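Local coordinates for protein chloride intracellular channel exc-4 (Caenorhabditis elegans, PDB 2YV9) that may insert into membranes to form chloride ion channels and is required to regulate lumen size as the worm's excretory canal grows, at residues A[74-87]-A[90-102]. Sequence-based numbering, arbitrary orientation.
Sequences FLGAQPPIMIEEEK and TYTDNREIEGRIF. With CA (calcium ion), chain C.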
loop_
_atom_site.group_PDB
_atom_site.type_symbol
_atom_site.label_atom_id
_atom_site.label_comp_id
_atom_site.label_asym_id
_atom_site.label_seq_id
_atom_site.Cartn_x
_atom_site.Cartn_y
_atom_site.Cartn_z
ATOM N N PHE A 74 -11.100 9.555 0.460
ATOM C CA PHE A 74 -9.907 8.869 0.977
ATOM C C PHE A 74 -8.615 9.667 0.912
ATOM O O PHE A 74 -7.511 9.134 1.093
ATOM C CB PHE A 74 -9.769 7.509 0.287
ATOM C CG PHE A 74 -10.958 6.638 0.492
ATOM C CD1 PHE A 74 -11.147 5.992 1.717
ATOM C CD2 PHE A 74 -11.915 6.496 -0.499
ATOM C CE1 PHE A 74 -12.257 5.214 1.936
ATOM C CE2 PHE A 74 -13.041 5.712 -0.278
ATOM C CZ PHE A 74 -13.199 5.063 0.943
ATOM N N LEU A 75 -8.753 10.976 0.690
ATOM C CA LEU A 75 -7.631 11.901 0.765
ATOM C C LEU A 75 -6.375 11.402 0.076
ATOM O O LEU A 75 -5.274 11.526 0.612
ATOM C CB LEU A 75 -7.318 12.271 2.211
ATOM C CG LEU A 75 -8.420 12.968 2.976
ATOM C CD1 LEU A 75 -8.014 13.183 4.412
ATOM C CD2 LEU A 75 -8.737 14.372 2.307
ATOM N N GLY A 76 -6.535 10.883 -1.135
ATOM C CA GLY A 76 -5.389 10.492 -1.966
ATOM C C GLY A 76 -4.947 9.041 -1.832
ATOM O O GLY A 76 -4.046 8.582 -2.533
ATOM N N ALA A 77 -5.531 8.317 -0.890
ATOM C CA ALA A 77 -5.189 6.910 -0.780
ATOM C C ALA A 77 -5.684 6.185 -2.010
ATOM O O ALA A 77 -6.713 6.566 -2.577
ATOM C CB ALA A 77 -5.805 6.338 0.481
ATOM N N GLN A 78 -4.987 5.101 -2.401
ATOM C CA GLN A 78 -5.362 4.347 -3.590
ATOM C C GLN A 78 -5.868 2.967 -3.219
ATOM O O GLN A 78 -5.435 2.413 -2.154
ATOM C CB GLN A 78 -4.119 4.130 -4.483
ATOM C CG GLN A 78 -3.541 5.438 -5.029
ATOM C CD GLN A 78 -4.566 6.205 -5.829
ATOM O OE1 GLN A 78 -4.976 7.330 -5.468
ATOM N NE2 GLN A 78 -5.020 5.605 -6.912
ATOM N N PRO A 79 -6.716 2.385 -4.095
ATOM C CA PRO A 79 -7.081 1.014 -3.863
ATOM C C PRO A 79 -5.845 0.160 -3.922
ATOM O O PRO A 79 -4.875 0.525 -4.577
ATOM C CB PRO A 79 -8.036 0.676 -5.007
ATOM C CG PRO A 79 -8.502 1.968 -5.527
ATOM C CD PRO A 79 -7.379 2.903 -5.300
ATOM N N PRO A 80 -5.866 -0.977 -3.203
ATOM C CA PRO A 80 -6.957 -1.457 -2.363
ATOM C C PRO A 80 -7.109 -0.692 -1.052
ATOM O O PRO A 80 -6.125 -0.267 -0.414
ATOM C CB PRO A 80 -6.528 -2.881 -2.024
ATOM C CG PRO A 80 -5.029 -2.827 -2.088
ATOM C CD PRO A 80 -4.682 -1.866 -3.136
ATOM N N ILE A 81 -8.374 -0.516 -0.666
ATOM C CA ILE A 81 -8.749 0.099 0.592
ATOM C C ILE A 81 -9.862 -0.808 1.175
ATOM O O ILE A 81 -10.772 -1.212 0.458
ATOM C CB ILE A 81 -9.333 1.547 0.416
ATOM C CG1 ILE A 81 -8.209 2.486 0.034
ATOM C CG2 ILE A 81 -9.905 2.053 1.695
ATOM C CD1 ILE A 81 -8.736 3.787 -0.551
ATOM N N MET A 82 -9.804 -1.088 2.474
ATOM C CA MET A 82 -10.771 -1.944 3.144
ATOM C C MET A 82 -11.428 -1.185 4.276
ATOM O O MET A 82 -10.713 -0.490 5.074
ATOM C CB MET A 82 -10.127 -3.240 3.638
ATOM C CG MET A 82 -11.158 -4.283 4.081
ATOM S SD MET A 82 -10.371 -5.873 4.420
ATOM C CE MET A 82 -9.430 -5.597 5.889
ATOM N N ILE A 83 -12.783 -1.263 4.316
ATOM C CA ILE A 83 -13.582 -0.563 5.303
ATOM C C ILE A 83 -14.263 -1.543 6.215
ATOM O O ILE A 83 -14.806 -2.568 5.735
ATOM C CB ILE A 83 -14.714 0.304 4.680
ATOM C CG1 ILE A 83 -14.176 1.149 3.534
ATOM C CG2 ILE A 83 -15.286 1.205 5.740
ATOM C CD1 ILE A 83 -13.093 1.940 3.912
ATOM N N GLU A 84 -14.170 -1.275 7.512
ATOM C CA GLU A 84 -14.938 -2.091 8.513
ATOM C C GLU A 84 -15.780 -1.112 9.316
ATOM O O GLU A 84 -15.441 -0.674 10.405
ATOM C CB GLU A 84 -14.021 -2.911 9.390
ATOM C CG GLU A 84 -14.727 -3.982 10.231
ATOM C CD GLU A 84 -13.733 -4.989 10.811
ATOM O OE1 GLU A 84 -12.490 -4.838 10.629
ATOM O OE2 GLU A 84 -14.185 -5.932 11.497
ATOM N N GLU A 85 -16.898 -0.751 8.727
ATOM C CA GLU A 85 -17.711 0.351 9.224
ATOM C C GLU A 85 -18.224 0.111 10.642
ATOM O O GLU A 85 -18.250 1.028 11.452
ATOM C CB GLU A 85 -18.871 0.585 8.291
ATOM C CG GLU A 85 -18.984 1.986 7.921
ATOM C CD GLU A 85 -20.133 2.231 7.000
ATOM O OE1 GLU A 85 -20.534 1.330 6.257
ATOM O OE2 GLU A 85 -20.619 3.369 7.052
ATOM N N GLU A 86 -18.570 -1.134 10.962
ATOM C CA GLU A 86 -19.128 -1.412 12.274
ATOM C C GLU A 86 -18.108 -1.154 13.395
ATOM O O GLU A 86 -18.505 -0.905 14.520
ATOM C CB GLU A 86 -19.716 -2.843 12.331
ATOM C CG GLU A 86 -20.819 -3.064 11.301
ATOM C CD GLU A 86 -21.434 -4.457 11.328
ATOM O OE1 GLU A 86 -20.832 -5.402 11.889
ATOM O OE2 GLU A 86 -22.534 -4.595 10.756
ATOM N N LYS A 87 -16.798 -1.225 13.089
ATOM C CA LYS A 87 -15.747 -0.824 14.046
ATOM C C LYS A 87 -15.261 0.612 13.828
ATOM O O LYS A 87 -14.317 1.035 14.463
ATOM C CB LYS A 87 -14.549 -1.750 13.914
ATOM C CG LYS A 87 -14.866 -3.213 14.124
ATOM C CD LYS A 87 -13.580 -4.012 14.185
ATOM C CE LYS A 87 -13.837 -5.418 14.677
ATOM N NZ LYS A 87 -14.221 -5.428 16.114
ATOM N N THR A 90 -11.038 2.181 8.860
ATOM C CA THR A 90 -10.695 2.268 7.460
ATOM C C THR A 90 -9.231 1.862 7.315
ATOM O O THR A 90 -8.360 2.464 7.923
ATOM C CB THR A 90 -10.879 3.683 6.927
ATOM O OG1 THR A 90 -12.260 4.039 7.076
ATOM C CG2 THR A 90 -10.494 3.770 5.474
ATOM N N TYR A 91 -8.968 0.804 6.561
ATOM C CA TYR A 91 -7.604 0.331 6.336
ATOM C C TYR A 91 -7.168 0.749 4.939
ATOM O O TYR A 91 -7.552 0.121 3.934
ATOM C CB TYR A 91 -7.547 -1.195 6.465
ATOM C CG TYR A 91 -8.286 -1.775 7.669
ATOM C CD1 TYR A 91 -7.699 -1.796 8.919
ATOM C CD2 TYR A 91 -9.564 -2.292 7.540
ATOM C CE1 TYR A 91 -8.358 -2.360 10.038
ATOM C CE2 TYR A 91 -10.244 -2.880 8.650
ATOM C CZ TYR A 91 -9.627 -2.893 9.900
ATOM O OH TYR A 91 -10.282 -3.415 11.030
ATOM N N THR A 92 -6.365 1.810 4.854
ATOM C CA THR A 92 -5.960 2.337 3.552
ATOM C C THR A 92 -4.580 1.834 3.130
ATOM O O THR A 92 -4.270 1.859 1.949
ATOM C CB THR A 92 -5.984 3.885 3.518
ATOM O OG1 THR A 92 -5.041 4.393 4.464
ATOM C CG2 THR A 92 -7.390 4.384 3.856
ATOM N N ASP A 93 -3.781 1.325 4.073
ATOM C CA ASP A 93 -2.405 0.939 3.849
ATOM C C ASP A 93 -2.362 -0.568 3.766
ATOM O O ASP A 93 -3.044 -1.253 4.557
ATOM C CB ASP A 93 -1.501 1.413 4.987
ATOM C CG ASP A 93 -0.024 1.129 4.741
ATOM O OD1 ASP A 93 0.379 -0.052 4.805
ATOM O OD2 ASP A 93 0.765 2.087 4.489
ATOM N N ASN A 94 -1.601 -1.094 2.817
ATOM C CA ASN A 94 -1.594 -2.565 2.589
ATOM C C ASN A 94 -1.145 -3.332 3.823
ATOM O O ASN A 94 -1.576 -4.509 4.047
ATOM C CB ASN A 94 -0.784 -2.931 1.321
ATOM C CG ASN A 94 -1.497 -2.514 0.026
ATOM O OD1 ASN A 94 -2.573 -1.909 0.072
ATOM N ND2 ASN A 94 -0.946 -2.905 -1.112
ATOM N N ARG A 95 -0.293 -2.725 4.650
ATOM C CA ARG A 95 0.110 -3.388 5.916
ATOM C C ARG A 95 -1.139 -3.579 6.831
ATOM O O ARG A 95 -1.308 -4.625 7.471
ATOM C CB ARG A 95 1.180 -2.553 6.669
ATOM C CG ARG A 95 2.502 -2.502 5.928
ATOM C CD ARG A 95 3.443 -1.443 6.509
ATOM N NE ARG A 95 2.966 -0.080 6.231
ATOM C CZ ARG A 95 3.397 1.011 6.849
ATOM N NH1 ARG A 95 4.405 0.969 7.713
ATOM N NH2 ARG A 95 2.896 2.201 6.514
ATOM N N GLU A 96 -1.974 -2.553 6.916
ATOM C CA GLU A 96 -3.194 -2.548 7.720
ATOM C C GLU A 96 -4.215 -3.578 7.208
ATOM O O GLU A 96 -4.789 -4.348 7.988
ATOM C CB GLU A 96 -3.835 -1.160 7.680
ATOM C CG GLU A 96 -3.007 -0.057 8.322
ATOM C CD GLU A 96 -3.580 1.353 8.038
ATOM O OE1 GLU A 96 -4.311 1.566 7.045
ATOM O OE2 GLU A 96 -3.291 2.253 8.837
ATOM N N ILE A 97 -4.409 -3.629 5.891
ATOM C CA ILE A 97 -5.398 -4.556 5.287
ATOM C C ILE A 97 -4.920 -5.966 5.558
ATOM O O ILE A 97 -5.687 -6.800 6.055
ATOM C CB ILE A 97 -5.572 -4.311 3.769
ATOM C CG1 ILE A 97 -6.100 -2.885 3.512
ATOM C CG2 ILE A 97 -6.475 -5.344 3.107
ATOM C CD1 ILE A 97 -5.995 -2.472 2.008
ATOM N N GLU A 98 -3.664 -6.252 5.265
ATOM C CA GLU A 98 -3.139 -7.615 5.493
ATOM C C GLU A 98 -3.239 -7.986 6.967
ATOM O O GLU A 98 -3.573 -9.122 7.306
ATOM C CB GLU A 98 -1.694 -7.739 5.106
ATOM C CG GLU A 98 -1.180 -9.157 5.128
ATOM C CD GLU A 98 0.275 -9.202 4.717
ATOM O OE1 GLU A 98 0.536 -9.530 3.562
ATOM O OE2 GLU A 98 1.162 -8.823 5.503
ATOM N N GLY A 99 -2.900 -7.019 7.834
ATOM C CA GLY A 99 -2.923 -7.216 9.307
ATOM C C GLY A 99 -4.287 -7.665 9.800
ATOM O O GLY A 99 -4.430 -8.583 10.634
ATOM N N ARG A 100 -5.314 -7.026 9.294
ATOM C CA ARG A 100 -6.679 -7.343 9.728
ATOM C C ARG A 100 -7.087 -8.741 9.210
ATOM O O ARG A 100 -7.694 -9.544 9.932
ATOM C CB ARG A 100 -7.679 -6.276 9.278
ATOM C CG ARG A 100 -9.142 -6.574 9.717
ATOM C CD ARG A 100 -9.277 -6.747 11.255
ATOM N NE ARG A 100 -10.695 -6.926 11.563
ATOM C CZ ARG A 100 -11.185 -7.788 12.458
ATOM N NH1 ARG A 100 -10.384 -8.564 13.171
ATOM N NH2 ARG A 100 -12.509 -7.884 12.611
ATOM N N ILE A 101 -6.741 -9.049 7.965
ATOM C CA ILE A 101 -7.091 -10.363 7.385
ATOM C C ILE A 101 -6.289 -11.456 8.095
ATOM O O ILE A 101 -6.828 -12.527 8.384
ATOM C CB ILE A 101 -6.902 -10.383 5.850
ATOM C CG1 ILE A 101 -7.697 -9.251 5.180
ATOM C CG2 ILE A 101 -7.289 -11.773 5.274
ATOM C CD1 ILE A 101 -7.315 -9.076 3.690
ATOM N N PHE A 102 -5.021 -11.195 8.403
ATOM C CA PHE A 102 -4.142 -12.121 9.124
ATOM C C PHE A 102 -4.740 -12.436 10.494
ATOM O O PHE A 102 -4.717 -13.610 10.932
ATOM C CB PHE A 102 -2.783 -11.457 9.331
ATOM C CG PHE A 102 -1.792 -12.287 10.111
ATOM C CD1 PHE A 102 -0.824 -13.007 9.442
ATOM C CD2 PHE A 102 -1.798 -12.298 11.487
ATOM C CE1 PHE A 102 0.117 -13.763 10.137
ATOM C CE2 PHE A 102 -0.884 -13.072 12.185
ATOM C CZ PHE A 102 0.084 -13.784 11.494
HETATM CA CA CA C . -3.733 0.887 -0.401
HETATM O O HOH W 1 -3.143 3.768 -0.450
HETATM O O HOH W 2 -2.354 1.127 -2.688
#
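Met-82 and Tyr-91 face each other as an antiparallel hydrogen-bonded pair in the beta hairpin of the thioredoxin-like N-terminal domain, on the sheet face covered by helix 94-107. Two backbone bonds define the pair: Met-82 N to Tyr-91 O, 2.9 Å, and Tyr-91 N to Met-82 O, 2.6 Å, both nearly straight. With CG anti to its backbone N (chi1 -168°) and a bend at chi3, Met-82 brings CE to 3.7 Å from Tyr-91 CD2, close also to Arg-100 CB and Ile-101 CG1; its CB meets Ile-97 CG1. Arg-100 CB sits over one face of the Tyr-91 ring, near the rim. Beyond the ring, a side-on salt bridge joins Arg-100 NE to Glu-84 OE1 (2.9 Å) and NH2 to OE2 (2.8 Å), each oxygen using its syn lone pair, the two planes only 11° apart. Tyr-91 OH reaches Glu-84 OE1 at 2.7 Å from the anti side, 28° out of the carboxylate plane. Replacing Glu-84 by alanine would probably leave the Arg-100 charge without its mate and the Tyr-91 hydroxyl without this acceptor. At the cis-Pro-80 end, typical of thioredoxin folds, calcium is bound by a water and the carbonyl oxygens of Gln-78, Pro-80 and Thr-92, with Thr-92 O 2.6 Å from the ion.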